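Local structure of beta-n-acetylhexosaminidase (Streptococcus pneumoniae, 4AZI) at residues A[9-14]-A[355-360]; A[50-55]-A[82-87]; A[279-284]-A[339-344]; A[324-329]-A[347-352]. The protein hydrolyses terminal, beta-linked N-acetylhexosamine residues from glycans, working as a pneumococcal exo-beta-D-N-acetylglucosaminidase of glycoside hydrolase family 20. The protein carries 2 engineered substitutions. One frame throughout, in Å; residues are numbered along the deposited sequence.

Contact 1: residues A[9-14]-A[355-360]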
# COMPACT_ATOMS: atom_id res chain seq x y z
N LYS A 9 -2.07 -14.71 8.10
CA LYS A 9 -2.61 -13.38 7.83
C LYS A 9 -1.51 -12.42 7.37
O LYS A 9 -0.34 -12.57 7.76
CB LYS A 9 -3.33 -12.82 9.06
CG LYS A 9 -4.70 -13.44 9.28
CD LYS A 9 -5.61 -12.53 10.08
CE LYS A 9 -7.06 -12.96 9.92
NZ LYS A 9 -8.00 -11.99 10.53
N ASN A 10 -1.89 -11.45 6.54
CA ASN A 10 -0.96 -10.41 6.10
C ASN A 10 -0.65 -9.43 7.23
O ASN A 10 -1.56 -8.98 7.92
CB ASN A 10 -1.54 -9.63 4.91
CG ASN A 10 -1.59 -10.45 3.65
OD1 ASN A 10 -2.60 -11.07 3.33
ND2 ASN A 10 -0.48 -10.45 2.90
N LYS A 11 0.64 -9.13 7.43
CA LYS A 11 1.07 -8.05 8.33
C LYS A 11 1.85 -7.04 7.50
O LYS A 11 2.95 -7.32 7.01
CB LYS A 11 1.94 -8.57 9.48
CG LYS A 11 1.18 -9.28 10.60
CD LYS A 11 0.80 -10.71 10.27
CE LYS A 11 1.98 -11.51 9.76
NZ LYS A 11 1.67 -12.97 9.71
N VAL A 12 1.26 -5.86 7.34
CA VAL A 12 1.73 -4.93 6.32
C VAL A 12 2.15 -3.59 6.93
O VAL A 12 1.47 -3.06 7.81
CB VAL A 12 0.67 -4.73 5.22
CG1 VAL A 12 1.24 -3.97 4.03
CG2 VAL A 12 0.13 -6.08 4.74
N ILE A 13 3.29 -3.08 6.46
CA ILE A 13 3.70 -1.70 6.71
C ILE A 13 3.55 -0.92 5.41
O ILE A 13 4.06 -1.32 4.36
CB ILE A 13 5.15 -1.61 7.32
CG1 ILE A 13 5.60 -0.16 7.53
CG2 ILE A 13 6.16 -2.40 6.50
CD1 ILE A 13 4.73 0.62 8.51
N SER A 14 2.79 0.18 5.46
CA SER A 14 2.59 1.03 4.29
C SER A 14 3.47 2.27 4.38
O SER A 14 3.58 2.88 5.44
CB SER A 14 1.11 1.44 4.14
OG SER A 14 0.92 2.30 3.03
N ASP A 355 1.40 -13.22 18.47
CA ASP A 355 0.76 -14.39 17.84
C ASP A 355 0.64 -14.28 16.32
O ASP A 355 0.62 -15.30 15.62
CB ASP A 355 -0.63 -14.65 18.45
CG ASP A 355 -1.36 -13.36 18.82
OD1 ASP A 355 -0.70 -12.36 19.18
OD2 ASP A 355 -2.61 -13.35 18.77
N TYR A 356 0.55 -13.06 15.82
CA TYR A 356 0.37 -12.83 14.38
C TYR A 356 1.68 -12.64 13.62
O TYR A 356 1.76 -12.98 12.44
CB TYR A 356 -0.55 -11.63 14.15
CG TYR A 356 -1.99 -11.93 14.49
CD1 TYR A 356 -2.84 -12.54 13.56
CD2 TYR A 356 -2.51 -11.60 15.74
CE1 TYR A 356 -4.15 -12.82 13.87
CE2 TYR A 356 -3.83 -11.88 16.06
CZ TYR A 356 -4.64 -12.48 15.12
OH TYR A 356 -5.94 -12.76 15.44
N PHE A 357 2.69 -12.11 14.30
CA PHE A 357 3.97 -11.80 13.67
C PHE A 357 4.96 -12.94 13.79
O PHE A 357 5.04 -13.62 14.82
CB PHE A 357 4.54 -10.52 14.27
CG PHE A 357 3.81 -9.28 13.83
CD1 PHE A 357 2.55 -8.97 14.35
CD2 PHE A 357 4.36 -8.43 12.87
CE1 PHE A 357 1.87 -7.83 13.93
CE2 PHE A 357 3.69 -7.29 12.45
CZ PHE A 357 2.44 -6.99 12.98
N ARG A 358 5.74 -13.14 12.72
CA ARG A 358 6.79 -14.16 12.71
C ARG A 358 7.92 -13.82 13.66
O ARG A 358 8.16 -12.64 13.96
CB ARG A 358 7.38 -14.33 11.30
CG ARG A 358 6.49 -15.07 10.31
CD ARG A 358 7.23 -15.32 9.00
NE ARG A 358 7.98 -16.57 9.03
CZ ARG A 358 8.90 -16.92 8.13
NH1 ARG A 358 9.22 -16.12 7.12
NH2 ARG A 358 9.52 -18.10 8.25
N ALA A 359 8.60 -14.86 14.14
CA ALA A 359 9.90 -14.70 14.79
C ALA A 359 10.89 -14.14 13.77
O ALA A 359 10.60 -14.07 12.57
CB ALA A 359 10.37 -16.05 15.32
N ASN A 360 12.06 -13.71 14.25
CA ASN A 360 13.09 -13.15 13.38
C ASN A 360 13.99 -14.26 12.83
O ASN A 360 14.75 -14.88 13.57
CB ASN A 360 13.91 -12.10 14.13
CG ASN A 360 15.00 -11.47 13.28
OD1 ASN A 360 15.17 -11.79 12.10
ND2 ASN A 360 15.75 -10.56 13.89
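At the start of strand 10-16 the backbone runs beside the irregular segment 355-360, with the CA atoms of K9 and Y356 7.2 Å apart and K11 and F357 at a similar spacing. K11 carries most of the contact. Its chain bends at chi2 (79°) and again at chi3 (51°), and this curl brings the ammonium group back to a pair of carbonyls, one in its own segment and one across the contact. NZ donates to Y356 O at 2.7 Å, approaching almost straight along that carbonyl. Its second bond, to K9 O, is 2.8 Å long and comes from slightly above the carbonyl plane. A buried cation is thus gripped by two peptide oxygens, which probably offset part of the cost of removing it from water. The strand is the first of the eight in the TIM barrel, and the contact lies at its N-terminal end, the end away from the sugar-binding site. Segment 355-360 follows helix 339-352 and leads to helix 362-368. The aliphatic part of K11 is used as well: CG sits over the face of the F357 ring in a CH-pi contact, 3.6 Å from the centroid and 14° off the ring normal. Nearby, K9 and Y356 lie side by side and point the same way, with K9 CD 4.1 Å from Y356 CE1. The K9 ammonium continues past this segment to T321 OG1 and N307 OD1. Both aromatic residues have further ring partners: Y356 stacks on F306, while F357 meets Y39 edge to face.

Contact 2: residues A[50-55]-A[82-87]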
# COMPACT_ATOMS: atom_id res chain seq x y z
N GLY A 50 2.25 12.93 -5.85
CA GLY A 50 3.40 12.78 -6.73
C GLY A 50 3.41 11.40 -7.36
O GLY A 50 2.76 10.46 -6.87
N LEU A 51 4.14 11.26 -8.46
CA LEU A 51 4.32 9.97 -9.11
C LEU A 51 5.82 9.68 -9.21
O LEU A 51 6.50 10.20 -10.10
CB LEU A 51 3.67 9.96 -10.49
CG LEU A 51 3.82 8.67 -11.30
CD1 LEU A 51 5.29 8.39 -11.50
CD2 LEU A 51 3.14 7.49 -10.61
N ARG A 52 6.30 8.85 -8.29
CA ARG A 52 7.73 8.67 -8.06
C ARG A 52 8.25 7.31 -8.52
O ARG A 52 9.07 6.67 -7.83
CB ARG A 52 8.06 8.94 -6.58
CG ARG A 52 7.54 10.28 -6.09
CD ARG A 52 8.20 10.74 -4.80
NE ARG A 52 7.73 12.07 -4.42
CZ ARG A 52 8.26 13.21 -4.85
NH1 ARG A 52 9.29 13.19 -5.68
NH2 ARG A 52 7.75 14.37 -4.46
N PHE A 53 7.78 6.87 -9.68
CA PHE A 53 8.26 5.65 -10.31
C PHE A 53 8.16 5.77 -11.82
O PHE A 53 7.08 5.98 -12.38
CB PHE A 53 7.48 4.43 -9.82
CG PHE A 53 7.91 3.12 -10.43
CD1 PHE A 53 9.26 2.85 -10.69
CD2 PHE A 53 6.97 2.14 -10.72
CE1 PHE A 53 9.65 1.64 -11.24
CE2 PHE A 53 7.36 0.92 -11.26
CZ PHE A 53 8.70 0.67 -11.53
N LEU A 54 9.31 5.62 -12.48
CA LEU A 54 9.37 5.57 -13.94
C LEU A 54 9.95 4.24 -14.40
O LEU A 54 11.01 3.81 -13.93
CB LEU A 54 10.21 6.71 -14.50
CG LEU A 54 9.83 8.14 -14.12
CD1 LEU A 54 10.98 9.08 -14.47
CD2 LEU A 54 8.54 8.55 -14.81
N LEU A 55 9.24 3.61 -15.34
CA LEU A 55 9.74 2.43 -16.03
C LEU A 55 10.77 2.86 -17.07
O LEU A 55 10.79 4.01 -17.49
CB LEU A 55 8.58 1.72 -16.74
CG LEU A 55 7.28 1.44 -15.99
CD1 LEU A 55 6.16 1.10 -16.96
CD2 LEU A 55 7.48 0.34 -14.95
N ALA A 82 6.11 19.67 -9.66
CA ALA A 82 5.05 20.67 -9.46
C ALA A 82 4.21 20.40 -8.21
O ALA A 82 3.66 21.33 -7.61
CB ALA A 82 4.15 20.75 -10.68
N TYR A 83 4.08 19.13 -7.86
CA TYR A 83 3.45 18.79 -6.58
C TYR A 83 4.42 19.09 -5.44
O TYR A 83 4.09 19.83 -4.51
CB TYR A 83 2.93 17.34 -6.53
CG TYR A 83 2.69 16.92 -5.10
CD1 TYR A 83 1.62 17.45 -4.37
CD2 TYR A 83 3.58 16.07 -4.45
CE1 TYR A 83 1.42 17.11 -3.04
CE2 TYR A 83 3.39 15.72 -3.12
CZ TYR A 83 2.31 16.24 -2.42
OH TYR A 83 2.13 15.90 -1.11
N TYR A 84 5.63 18.52 -5.52
CA TYR A 84 6.68 18.76 -4.54
C TYR A 84 8.06 18.44 -5.11
O TYR A 84 8.35 17.28 -5.44
CB TYR A 84 6.43 17.98 -3.23
CG TYR A 84 7.55 18.09 -2.21
CD1 TYR A 84 7.98 19.33 -1.74
CD2 TYR A 84 8.18 16.95 -1.71
CE1 TYR A 84 9.01 19.44 -0.80
CE2 TYR A 84 9.20 17.04 -0.77
CZ TYR A 84 9.60 18.28 -0.32
OH TYR A 84 10.62 18.37 0.60
N ASP A 85 8.90 19.46 -5.22
CA ASP A 85 10.25 19.29 -5.74
C ASP A 85 11.18 18.87 -4.61
O ASP A 85 11.99 19.66 -4.13
CB ASP A 85 10.76 20.56 -6.42
CG ASP A 85 11.97 20.31 -7.32
OD1 ASP A 85 12.63 19.26 -7.21
OD2 ASP A 85 12.26 21.18 -8.17
N ASP A 86 11.06 17.61 -4.20
CA ASP A 86 11.87 17.02 -3.14
C ASP A 86 13.36 17.10 -3.45
O ASP A 86 13.80 16.58 -4.47
CB ASP A 86 11.46 15.56 -2.93
CG ASP A 86 11.91 15.00 -1.60
OD1 ASP A 86 13.02 15.33 -1.14
OD2 ASP A 86 11.15 14.22 -1.01
N PRO A 87 14.14 17.74 -2.55
CA PRO A 87 15.60 17.81 -2.73
C PRO A 87 16.29 16.44 -2.70
O PRO A 87 17.35 16.29 -3.28
CB PRO A 87 16.06 18.67 -1.54
CG PRO A 87 14.85 19.41 -1.08
CD PRO A 87 13.70 18.49 -1.36
O HOH W 1 9.98 15.59 -6.95
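R52 reaches across to Y84 with one arm of its guanidinium, NH2 donating to Y84 O over 3.1 Å at an N-H...O angle of 161°. The oxygen lies at the edge of the guanidinium, close to its plane. A water takes a hydrogen bond from R52 NH1 at 2.8 Å and gives one to the same carbonyl, so the arginine holds Y84 O both directly and through the bridge. The R52 guanidinium stands nearly perpendicular to the Y84 ring, at 81°, with R52 NH2 3.8 Å from Y84 CD2. Beside this polar centre, G50 N approaches the Y83 ring obliquely, 3.7 Å from CD2. The chain around Y84 is leaving helix 69-83, and it folds into an inverse gamma turn centred on D85, closed by a weak bond from D86 N to Y84 O. Segment 50-55 belongs to the loop after barrel strand 41-45. Farther out, R52 NH1 donates to T90 O and NH2 to R19 O, tying the arginine to the backbone of a residue that lines the inhibitor pocket. The D86 carboxylate is directed elsewhere, accepting from Y21 N and N88 N, and its OD2 stays 4.8 Å from R52 NH2.

Contact 3: residues A[279-284]-A[339-344]; sequences WYYILG and EEEIFE. With OAN (O-(2-acetamido-2-deoxy D-glucopyranosylidene) amino-N-phenylcarbamate), chain C.
Y281 and E341 make the tight part of this contact, a 2.7 Å hydrogen bond from the phenol OH to OE1. The side chains cross at about a right angle, and the hydroxyl meets OE1 from above the carboxylate plane, about 50° out of it. With CG anti to the backbone N (chi1 173°), Y281 stretches away from its strand toward the helix. Its oxygen also accepts a bond from G284 N at 3.1 Å, so the hydroxyl both gives and receives, which should fix its rotation. Next to this polar pair lies an apolar one: L283 CD2 meets I342 CD1 at 3.7 Å. The same methyl of I342 is more loosely set against the edge of the Y281 ring, 4.2 Å from CE2. The tight hydrogen bond itself lies near the solvent side, since E341 is partly exposed, whereas E340 and E344, exposed on the helix, take no part across the contact. Strand alternation sends the flanking side chains the other way, into the active site. Y280 OH donates to the acetamido oxygen, OAN, of the bound inhibitor at 2.6 Å, and I282 CD1 comes within 3.4 Å of its hydroxymethyl oxygen, OAM. Around the contact, L294 of helix 294-303 touches both Y281 and E341, I342 also rests on I328, and Y281 is hydrogen-bonded through its backbone to S327 and W329 of strand 321-329, the next strand of the barrel.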
# COMPACT_ATOMS: atom_id res chain seq x y z
N TRP A 279 -4.00 3.44 13.27
CA TRP A 279 -2.56 3.19 13.15
C TRP A 279 -1.81 4.13 12.21
O TRP A 279 -0.66 3.87 11.86
CB TRP A 279 -2.30 1.72 12.79
CG TRP A 279 -2.98 0.73 13.72
CD1 TRP A 279 -3.05 0.78 15.10
CD2 TRP A 279 -3.71 -0.49 13.35
NE1 TRP A 279 -3.76 -0.28 15.60
CE2 TRP A 279 -4.18 -1.09 14.60
CE3 TRP A 279 -4.02 -1.12 12.14
CZ2 TRP A 279 -4.93 -2.27 14.63
CZ3 TRP A 279 -4.78 -2.31 12.18
CH2 TRP A 279 -5.20 -2.87 13.40
N TYR A 280 -2.46 5.23 11.79
CA TYR A 280 -1.84 6.20 10.87
C TYR A 280 -0.79 7.07 11.58
O TYR A 280 -1.00 7.50 12.72
CB TYR A 280 -2.91 7.12 10.27
CG TYR A 280 -3.70 6.58 9.09
CD1 TYR A 280 -3.62 5.24 8.72
CD2 TYR A 280 -4.54 7.42 8.35
CE1 TYR A 280 -4.35 4.74 7.63
CE2 TYR A 280 -5.27 6.93 7.28
CZ TYR A 280 -5.16 5.60 6.91
OH TYR A 280 -5.88 5.12 5.82
N TYR A 281 0.32 7.34 10.90
CA TYR A 281 1.29 8.36 11.35
C TYR A 281 1.74 9.23 10.18
O TYR A 281 2.20 8.71 9.17
CB TYR A 281 2.52 7.75 12.03
CG TYR A 281 3.60 8.77 12.34
CD1 TYR A 281 3.32 9.90 13.13
CD2 TYR A 281 4.89 8.64 11.82
CE1 TYR A 281 4.30 10.85 13.40
CE2 TYR A 281 5.88 9.58 12.09
CZ TYR A 281 5.58 10.68 12.88
OH TYR A 281 6.55 11.63 13.16
N ILE A 282 1.61 10.55 10.34
CA ILE A 282 2.09 11.53 9.36
C ILE A 282 3.45 12.01 9.84
O ILE A 282 3.57 12.48 10.98
CB ILE A 282 1.11 12.73 9.22
CG1 ILE A 282 -0.25 12.27 8.67
CG2 ILE A 282 1.70 13.82 8.34
CD1 ILE A 282 -1.39 13.25 8.92
N LEU A 283 4.46 11.89 8.99
CA LEU A 283 5.82 12.33 9.33
C LEU A 283 5.81 13.75 9.89
O LEU A 283 5.26 14.67 9.27
CB LEU A 283 6.75 12.26 8.11
CG LEU A 283 6.93 10.96 7.32
CD1 LEU A 283 8.02 11.15 6.26
CD2 LEU A 283 7.26 9.77 8.21
N GLY A 284 6.40 13.91 11.07
CA GLY A 284 6.51 15.21 11.73
C GLY A 284 5.28 15.70 12.48
O GLY A 284 5.30 16.78 13.07
N GLU A 339 13.59 7.52 10.39
CA GLU A 339 13.53 6.07 10.40
C GLU A 339 13.15 5.47 11.77
O GLU A 339 12.29 4.59 11.85
CB GLU A 339 14.88 5.54 9.90
CG GLU A 339 15.14 4.08 10.16
CD GLU A 339 16.44 3.63 9.52
OE1 GLU A 339 16.47 3.48 8.28
OE2 GLU A 339 17.43 3.47 10.26
N GLU A 340 13.80 5.98 12.82
CA GLU A 340 13.59 5.51 14.19
C GLU A 340 12.15 5.65 14.71
O GLU A 340 11.68 4.83 15.50
CB GLU A 340 14.59 6.17 15.15
CG GLU A 340 14.43 7.68 15.36
CD GLU A 340 15.16 8.55 14.34
OE1 GLU A 340 15.83 8.03 13.41
OE2 GLU A 340 15.06 9.79 14.48
N GLU A 341 11.45 6.70 14.27
CA GLU A 341 10.03 6.86 14.62
C GLU A 341 9.22 5.73 14.01
O GLU A 341 8.40 5.10 14.69
CB GLU A 341 9.50 8.20 14.11
CG GLU A 341 10.03 9.42 14.85
CD GLU A 341 9.47 10.71 14.28
OE1 GLU A 341 9.07 10.72 13.10
OE2 GLU A 341 9.41 11.72 15.01
N ILE A 342 9.45 5.47 12.72
CA ILE A 342 8.74 4.43 11.97
C ILE A 342 9.03 3.05 12.55
O ILE A 342 8.14 2.21 12.64
CB ILE A 342 9.07 4.50 10.46
CG1 ILE A 342 8.27 5.63 9.79
CG2 ILE A 342 8.75 3.19 9.75
CD1 ILE A 342 8.64 7.03 10.22
N PHE A 343 10.28 2.84 12.95
CA PHE A 343 10.73 1.58 13.54
C PHE A 343 10.08 1.35 14.90
O PHE A 343 9.66 0.23 15.20
CB PHE A 343 12.26 1.54 13.63
CG PHE A 343 12.96 1.27 12.32
CD1 PHE A 343 12.26 1.31 11.11
CD2 PHE A 343 14.32 0.99 12.29
CE1 PHE A 343 12.91 1.07 9.90
CE2 PHE A 343 14.97 0.74 11.09
CZ PHE A 343 14.27 0.78 9.89
N GLU A 344 9.99 2.39 15.73
CA GLU A 344 9.29 2.25 17.01
C GLU A 344 7.81 1.89 16.81
O GLU A 344 7.27 1.02 17.50
CB GLU A 344 9.43 3.50 17.88
CG GLU A 344 8.82 3.32 19.27
CD GLU A 344 8.77 4.59 20.09
OE1 GLU A 344 9.17 5.66 19.59
OE2 GLU A 344 8.32 4.52 21.25
CAH OAN C . -6.87 6.33 2.34
CAG OAN C . -6.24 7.46 3.17
OAN OAN C . -5.83 7.23 4.30
NAI OAN C . -6.20 8.65 2.58
CAB OAN C . -5.63 9.87 3.19
CAC OAN C . -4.12 9.89 2.97
OAJ OAN C . -3.83 10.39 1.66
CAD OAN C . -3.42 10.75 4.02
OAK OAN C . -2.03 10.73 3.73
CAE OAN C . -3.67 10.16 5.41
CAF OAN C . -3.07 10.96 6.57
OAM OAN C . -3.70 12.24 6.67
OAL OAN C . -5.08 9.96 5.70
CAA OAN C . -5.99 10.01 4.68
NAY OAN C . -7.25 10.17 5.02
OAQ OAN C . -7.50 10.29 6.36
CAP OAN C . -8.57 11.08 6.67
OAR OAN C . -8.93 11.20 7.84
NAO OAN C . -9.18 11.70 5.64
CAS OAN C . -10.27 12.47 5.73
CAT OAN C . -11.35 12.19 4.90
CAU OAN C . -12.51 12.96 4.95
CAV OAN C . -12.60 14.03 5.84
CAW OAN C . -11.52 14.32 6.69
CAX OAN C . -10.36 13.55 6.63

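Contact 4: residues A[324-329]-A[347-352]. With OAN (O-(2-acetamido-2-deoxy D-glucopyranosylidene) amino-N-phenylcarbamate), chain C.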
# COMPACT_ATOMS: atom_id res chain seq x y z
N SER A 324 -3.71 -7.13 8.41
CA SER A 324 -3.74 -5.74 8.83
C SER A 324 -2.55 -4.95 8.33
O SER A 324 -1.46 -5.50 8.10
CB SER A 324 -3.80 -5.65 10.37
OG SER A 324 -5.06 -6.05 10.85
N MET A 325 -2.76 -3.65 8.16
CA MET A 325 -1.75 -2.75 7.64
C MET A 325 -1.61 -1.49 8.50
O MET A 325 -2.60 -0.83 8.80
CB MET A 325 -2.10 -2.37 6.19
CG MET A 325 -1.14 -1.40 5.53
SD MET A 325 -1.14 -1.57 3.73
CE MET A 325 -2.70 -0.81 3.30
N LEU A 326 -0.38 -1.19 8.91
CA LEU A 326 -0.06 0.06 9.60
C LEU A 326 0.54 1.04 8.57
O LEU A 326 1.37 0.64 7.74
CB LEU A 326 0.89 -0.19 10.77
CG LEU A 326 1.31 0.99 11.65
CD1 LEU A 326 1.32 0.60 13.12
CD2 LEU A 326 2.67 1.52 11.22
N SER A 327 0.14 2.30 8.64
CA SER A 327 0.38 3.23 7.54
C SER A 327 1.14 4.50 7.91
O SER A 327 0.76 5.22 8.84
CB SER A 327 -0.93 3.62 6.86
OG SER A 327 -1.75 2.49 6.59
N ILE A 328 2.21 4.76 7.14
CA ILE A 328 3.06 5.93 7.31
C ILE A 328 2.80 6.90 6.15
O ILE A 328 3.05 6.57 5.00
CB ILE A 328 4.56 5.56 7.33
CG1 ILE A 328 4.86 4.43 8.34
CG2 ILE A 328 5.43 6.78 7.64
CD1 ILE A 328 4.33 4.66 9.76
N TRP A 329 2.27 8.08 6.46
CA TRP A 329 1.89 9.03 5.41
C TRP A 329 2.78 10.24 5.35
O TRP A 329 3.42 10.61 6.33
CB TRP A 329 0.43 9.44 5.55
CG TRP A 329 -0.56 8.30 5.50
CD1 TRP A 329 -1.17 7.66 6.58
CD2 TRP A 329 -1.13 7.63 4.30
NE1 TRP A 329 -2.03 6.68 6.15
CE2 TRP A 329 -2.05 6.60 4.80
CE3 TRP A 329 -0.94 7.77 2.92
CZ2 TRP A 329 -2.76 5.77 3.94
CZ3 TRP A 329 -1.67 6.92 2.06
CH2 TRP A 329 -2.56 5.95 2.56
N THR A 347 7.60 -1.71 15.60
CA THR A 347 7.95 -2.62 16.69
C THR A 347 6.79 -2.77 17.69
O THR A 347 6.46 -3.89 18.10
CB THR A 347 9.24 -2.16 17.41
OG1 THR A 347 10.31 -2.08 16.46
CG2 THR A 347 9.63 -3.13 18.52
N ALA A 348 6.18 -1.65 18.05
CA ALA A 348 5.02 -1.64 18.95
C ALA A 348 3.85 -2.50 18.45
O ALA A 348 3.29 -3.29 19.21
CB ALA A 348 4.57 -0.21 19.21
N PHE A 349 3.51 -2.35 17.17
CA PHE A 349 2.45 -3.15 16.53
C PHE A 349 2.80 -4.65 16.55
O PHE A 349 1.94 -5.48 16.85
CB PHE A 349 2.19 -2.65 15.10
CG PHE A 349 0.90 -3.14 14.49
CD1 PHE A 349 -0.28 -3.19 15.23
CD2 PHE A 349 0.85 -3.52 13.15
CE1 PHE A 349 -1.47 -3.63 14.65
CE2 PHE A 349 -0.33 -3.96 12.56
CZ PHE A 349 -1.50 -4.01 13.32
N ALA A 350 4.05 -4.98 16.26
CA ALA A 350 4.50 -6.38 16.31
C ALA A 350 4.48 -6.91 17.74
O ALA A 350 4.01 -8.03 17.98
CB ALA A 350 5.89 -6.52 15.69
N ASP A 351 4.98 -6.11 18.69
CA ASP A 351 5.05 -6.52 20.10
C ASP A 351 3.69 -6.74 20.75
O ASP A 351 3.54 -7.62 21.60
CB ASP A 351 5.88 -5.53 20.92
CG ASP A 351 7.37 -5.75 20.75
OD1 ASP A 351 7.77 -6.80 20.21
OD2 ASP A 351 8.15 -4.87 21.16
N HIS A 352 2.70 -5.94 20.36
CA HIS A 352 1.34 -6.09 20.88
C HIS A 352 0.61 -7.25 20.27
O HIS A 352 -0.44 -7.66 20.77
CB HIS A 352 0.55 -4.80 20.69
CG HIS A 352 0.87 -3.73 21.70
ND1 HIS A 352 0.74 -3.92 23.03
CD2 HIS A 352 1.32 -2.42 21.53
CE1 HIS A 352 1.09 -2.79 23.68
NE2 HIS A 352 1.44 -1.88 22.76
CAH OAN C . -6.87 6.33 2.34
CAG OAN C . -6.24 7.46 3.17
OAN OAN C . -5.83 7.23 4.30
NAI OAN C . -6.20 8.65 2.58
CAB OAN C . -5.63 9.87 3.19
CAC OAN C . -4.12 9.89 2.97
OAJ OAN C . -3.83 10.39 1.66
CAD OAN C . -3.42 10.75 4.02
OAK OAN C . -2.03 10.73 3.73
CAE OAN C . -3.67 10.16 5.41
CAF OAN C . -3.07 10.96 6.57
OAM OAN C . -3.70 12.24 6.67
OAL OAN C . -5.08 9.96 5.70
CAA OAN C . -5.99 10.01 4.68
NAY OAN C . -7.25 10.17 5.02
OAQ OAN C . -7.50 10.29 6.36
CAP OAN C . -8.57 11.08 6.67
OAR OAN C . -8.93 11.20 7.84
NAO OAN C . -9.18 11.70 5.64
CAS OAN C . -10.27 12.47 5.73
CAT OAN C . -11.35 12.19 4.90
CAU OAN C . -12.51 12.96 4.95
CAV OAN C . -12.60 14.03 5.84
CAW OAN C . -11.52 14.32 6.69
CAX OAN C . -10.36 13.55 6.63
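Strand 321-329 is the last of the TIM barrel, and here its outward side chains L326 and S324 meet F349 of helix 339-352, part of the helical layer around the sheet. L326 and F349 slide past each other in opposite directions, with L326 CD1 3.9 Å from F349 CB. L326 CB adds a contact of 4.1 Å to F349 CD2. A chi1 of -164° swings the F349 ring beside the carbonyl carbon, and it extends from the helix to the sheet. There S324 CB comes to the ring edge, near its plane, 4.1 Å from F349 CZ. The hydroxyl of S324 is hydrogen-bonded to F306 O, and it is the methylene carbon that faces the ring. W279 and T301 also touch F349. At the far end of the strand, W329 turns into the barrel's pocket and packs against the inhibitor: the sugar carbon CAE stands over one face of the indole, 3.6 Å from W329 CG, and the hydroxyl oxygen OAK is 3.3 Å from W329 CE3. Across the two segments the contact is purely apolar, so its hold rests on the fit of shapes and on burial from water, with no directional bond setting the helix against the strand.

All four contacts are largely buried, but their chemistry follows their place in the fold. Contacts 3 and 4 both use helix 339-352 and lean on neighbouring barrel strands, their centres 9 Å apart, and both reach the inhibitor. Contact 4 is wholly apolar, whereas contact 3 adds a hydrogen bond near the solvent side. Contact 1 lies equally near contact 4, where strands 10-16 and 321-329 close the barrel: V12 N and S14 N probably bond to S324 O and L326 O. Contact 1 itself relies on a buried lysine. Contact 2 stands apart, about 30 Å centre to centre from contact 1, joining loop to helix end through an arginine and a water.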